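Local atomic coordinates of aldo-keto reductase family 1 member C1 (Caenorhabditis elegans, PDB entry 1QWK), a protein that probably works as an NADPH-dependent aldo-keto reductase of the aldose reductase type, built on a TIM barrel. Residues A82-G90 against A117-I127. Sequence-based numbering, arbitrary orientation.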
loop_
_atom_site.group_PDB
_atom_site.type_symbol
_atom_site.label_atom_id
_atom_site.label_comp_id
_atom_site.label_asym_id
_atom_site.label_seq_id
_atom_site.Cartn_x
_atom_site.Cartn_y
_atom_site.Cartn_z
ATOM N N ALA A 82 -3.926 10.223 -5.191
ATOM C CA ALA A 82 -4.526 11.554 -5.115
ATOM C C ALA A 82 -5.177 11.719 -3.746
ATOM O O ALA A 82 -5.873 10.821 -3.279
ATOM C CB ALA A 82 -5.578 11.712 -6.219
ATOM N N TRP A 83 -4.942 12.859 -3.102
ATOM C CA TRP A 83 -5.515 13.124 -1.785
ATOM C C TRP A 83 -6.960 13.628 -1.922
ATOM O O TRP A 83 -7.439 13.871 -3.031
ATOM C CB TRP A 83 -4.655 14.140 -1.023
ATOM C CG TRP A 83 -5.007 14.254 0.425
ATOM C CD1 TRP A 83 -5.206 15.405 1.129
ATOM C CD2 TRP A 83 -5.239 13.176 1.347
ATOM N NE1 TRP A 83 -5.553 15.114 2.428
ATOM C CE2 TRP A 83 -5.580 13.755 2.590
ATOM C CE3 TRP A 83 -5.191 11.778 1.241
ATOM C CZ2 TRP A 83 -5.876 12.984 3.726
ATOM C CZ3 TRP A 83 -5.486 11.009 2.369
ATOM C CH2 TRP A 83 -5.824 11.617 3.594
ATOM N N THR A 84 -7.646 13.789 -0.793
ATOM C CA THR A 84 -9.051 14.198 -0.785
ATOM C C THR A 84 -9.456 15.449 -1.571
ATOM O O THR A 84 -10.534 15.480 -2.162
ATOM C CB THR A 84 -9.565 14.323 0.670
ATOM O OG1 THR A 84 -8.742 15.238 1.406
ATOM C CG2 THR A 84 -9.537 12.963 1.356
ATOM N N HIS A 85 -8.609 16.471 -1.583
ATOM C CA HIS A 85 -8.935 17.694 -2.304
ATOM C C HIS A 85 -8.714 17.536 -3.810
ATOM O O HIS A 85 -9.266 18.289 -4.612
ATOM C CB HIS A 85 -8.105 18.869 -1.771
ATOM C CG HIS A 85 -6.630 18.708 -1.966
ATOM N ND1 HIS A 85 -5.928 17.624 -1.487
ATOM C CD2 HIS A 85 -5.720 19.502 -2.581
ATOM C CE1 HIS A 85 -4.650 17.755 -1.797
ATOM N NE2 HIS A 85 -4.498 18.887 -2.461
ATOM N N GLU A 86 -7.918 16.546 -4.195
ATOM C CA GLU A 86 -7.641 16.305 -5.601
ATOM C C GLU A 86 -8.726 15.431 -6.234
ATOM O O GLU A 86 -8.800 15.300 -7.455
ATOM C CB GLU A 86 -6.253 15.669 -5.744
ATOM C CG GLU A 86 -5.170 16.530 -5.094
ATOM C CD GLU A 86 -3.779 15.910 -5.125
ATOM O OE1 GLU A 86 -3.615 14.763 -4.661
ATOM O OE2 GLU A 86 -2.847 16.593 -5.604
ATOM N N LEU A 87 -9.583 14.849 -5.398
ATOM C CA LEU A 87 -10.669 13.990 -5.877
ATOM C C LEU A 87 -11.870 14.802 -6.347
ATOM O O LEU A 87 -12.741 14.283 -7.046
ATOM C CB LEU A 87 -11.126 13.055 -4.757
ATOM C CG LEU A 87 -10.065 12.123 -4.175
ATOM C CD1 LEU A 87 -10.656 11.359 -2.992
ATOM C CD2 LEU A 87 -9.575 11.168 -5.249
ATOM N N ALA A 88 -11.914 16.069 -5.945
ATOM C CA ALA A 88 -13.007 16.966 -6.312
ATOM C C ALA A 88 -13.139 17.130 -7.823
ATOM O O ALA A 88 -12.167 16.985 -8.563
ATOM C CB ALA A 88 -12.796 18.326 -5.659
ATOM N N PRO A 89 -14.353 17.451 -8.297
ATOM C CA PRO A 89 -14.610 17.635 -9.727
ATOM C C PRO A 89 -13.573 18.501 -10.439
ATOM O O PRO A 89 -13.289 19.627 -10.019
ATOM C CB PRO A 89 -16.002 18.261 -9.743
ATOM C CG PRO A 89 -16.660 17.598 -8.564
ATOM C CD PRO A 89 -15.579 17.683 -7.512
ATOM N N GLY A 90 -13.003 17.949 -11.507
ATOM C CA GLY A 90 -12.010 18.655 -12.303
ATOM C C GLY A 90 -10.664 18.929 -11.661
ATOM O O GLY A 90 -9.863 19.676 -12.223
ATOM N N ALA A 117 -13.652 9.622 -0.256
ATOM C CA ALA A 117 -14.289 10.864 0.190
ATOM C C ALA A 117 -13.559 12.168 -0.129
ATOM O O ALA A 117 -12.449 12.395 0.348
ATOM C CB ALA A 117 -14.533 10.778 1.687
ATOM N N ALA A 118 -14.203 13.031 -0.914
ATOM C CA ALA A 118 -13.618 14.313 -1.298
ATOM C C ALA A 118 -13.816 15.393 -0.230
ATOM O O ALA A 118 -14.843 15.437 0.447
ATOM C CB ALA A 118 -14.214 14.780 -2.629
ATOM N N PHE A 119 -12.816 16.263 -0.105
ATOM C CA PHE A 119 -12.820 17.371 0.853
ATOM C C PHE A 119 -12.276 18.618 0.166
ATOM O O PHE A 119 -11.736 18.543 -0.940
ATOM C CB PHE A 119 -11.903 17.066 2.047
ATOM C CG PHE A 119 -12.486 16.118 3.061
ATOM C CD1 PHE A 119 -12.903 16.586 4.307
ATOM C CD2 PHE A 119 -12.568 14.759 2.803
ATOM C CE1 PHE A 119 -13.391 15.706 5.275
ATOM C CE2 PHE A 119 -13.056 13.873 3.763
ATOM C CZ PHE A 119 -13.463 14.349 5.000
ATOM N N ASN A 120 -12.417 19.769 0.818
ATOM C CA ASN A 120 -11.873 21.005 0.266
ATOM C C ASN A 120 -10.410 21.055 0.729
ATOM O O ASN A 120 -9.946 20.132 1.389
ATOM C CB ASN A 120 -12.666 22.221 0.768
ATOM C CG ASN A 120 -12.552 22.429 2.264
ATOM O OD1 ASN A 120 -12.275 21.498 3.018
ATOM N ND2 ASN A 120 -12.786 23.664 2.702
ATOM N N ASP A 121 -9.700 22.126 0.384
ATOM C CA ASP A 121 -8.280 22.300 0.715
ATOM C C ASP A 121 -7.806 21.992 2.139
ATOM O O ASP A 121 -6.834 21.257 2.325
ATOM C CB ASP A 121 -7.833 23.721 0.358
ATOM C CG ASP A 121 -7.941 24.014 -1.129
ATOM O OD1 ASP A 121 -9.043 23.845 -1.696
ATOM O OD2 ASP A 121 -6.924 24.423 -1.733
ATOM N N ASP A 122 -8.458 22.558 3.148
ATOM C CA ASP A 122 -8.016 22.313 4.518
ATOM C C ASP A 122 -8.870 21.267 5.217
ATOM O O ASP A 122 -8.834 21.131 6.443
ATOM C CB ASP A 122 -8.031 23.616 5.317
ATOM C CG ASP A 122 -9.424 24.049 5.689
ATOM O OD1 ASP A 122 -10.311 24.010 4.812
ATOM O OD2 ASP A 122 -9.628 24.436 6.860
ATOM N N MET A 123 -9.629 20.524 4.421
ATOM C CA MET A 123 -10.495 19.477 4.935
ATOM C C MET A 123 -11.452 19.984 6.005
ATOM O O MET A 123 -11.766 19.277 6.967
ATOM C CB MET A 123 -9.656 18.321 5.481
ATOM C CG MET A 123 -8.858 17.602 4.406
ATOM S SD MET A 123 -7.983 16.151 5.008
ATOM C CE MET A 123 -9.325 14.977 5.073
ATOM N N SER A 124 -11.911 21.219 5.836
ATOM C CA SER A 124 -12.852 21.805 6.783
ATOM C C SER A 124 -14.275 21.606 6.275
ATOM O O SER A 124 -15.234 21.890 6.987
ATOM C CB SER A 124 -12.576 23.297 6.963
ATOM O OG SER A 124 -12.701 23.983 5.736
ATOM N N GLU A 125 -14.409 21.116 5.046
ATOM C CA GLU A 125 -15.727 20.888 4.471
ATOM C C GLU A 125 -15.764 19.649 3.592
ATOM O O GLU A 125 -14.815 19.367 2.862
ATOM C CB GLU A 125 -16.173 22.107 3.658
ATOM C CG GLU A 125 -16.555 23.310 4.520
ATOM C CD GLU A 125 -16.834 24.559 3.709
ATOM O OE1 GLU A 125 -17.315 24.439 2.561
ATOM O OE2 GLU A 125 -16.590 25.669 4.229
ATOM N N HIS A 126 -16.858 18.905 3.686
ATOM C CA HIS A 126 -17.037 17.705 2.879
ATOM C C HIS A 126 -17.504 18.113 1.487
ATOM O O HIS A 126 -18.226 19.097 1.326
ATOM C CB HIS A 126 -18.110 16.797 3.491
ATOM C CG HIS A 126 -17.775 16.287 4.856
ATOM N ND1 HIS A 126 -18.728 15.782 5.714
ATOM C CD2 HIS A 126 -16.591 16.177 5.501
ATOM C CE1 HIS A 126 -18.143 15.382 6.830
ATOM N NE2 HIS A 126 -16.847 15.610 6.726
ATOM N N ILE A 127 -17.071 17.368 0.479
ATOM C CA ILE A 127 -17.520 17.613 -0.883
ATOM C C ILE A 127 -18.190 16.303 -1.261
ATOM O O ILE A 127 -17.529 15.275 -1.415
ATOM C CB ILE A 127 -16.360 17.922 -1.848
ATOM C CG1 ILE A 127 -15.695 19.241 -1.456
ATOM C CG2 ILE A 127 -16.890 18.023 -3.278
ATOM C CD1 ILE A 127 -14.564 19.667 -2.377
HETATM O O HOH W 1 -7.892 17.886 1.307
HETATM O O HOH W 2 -11.166 20.281 -3.441
#
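Ala117 turns its carbonyl oxygen to Thr84, whose CG2 presses on that O at 3.1 Å, while CD1 of Leu87 packs against it from further along; the oxygen is buried and finds no hydrogen-bonding partner. At Ala118 the methyl meets Leu87 CB, and the CA lies 3.4 Å from Thr84 O in a CA-H...O contact. Phe119 supplies the direct hydrogen bond between the segments: its N donates to Thr84 O at 3.2 Å, nearly straight at the hydrogen (166°) but coming from well above the carbonyl plane. Its own O accepts the CA-H of His85 (O to CA 3.2 Å) and a water that also donates to His85 O.

Both segments belong to the connections that follow neighbouring strands of the TIM barrel, 77-82 and 110-113, the second folded into a short beta hairpin (118-119 with 126-127), at the C-terminal end of the barrel, where aldo-keto reductases keep their active site; Trp83 packs edge-to-face on His114, predicted to bind substrate.

Asn120 O takes a second water, hydrogen-bonded in turn to Thr84 OG1 at 2.8 Å. At the end of the type I turn that starts at Asn120, Met123 bends at chi3 (78°), which lays CE over the centre of the Phe119 ring, 3.8 Å above it, and against Thr84 OG1. Its SD makes an oblique Met-aromatic contact with Trp83, 3.7 Å from NE1. Back on the returning strand of the hairpin, Ile127 reaches Ala88 CB with CD1 at 4.0 Å, and its CG2 brushes Pro89 CD.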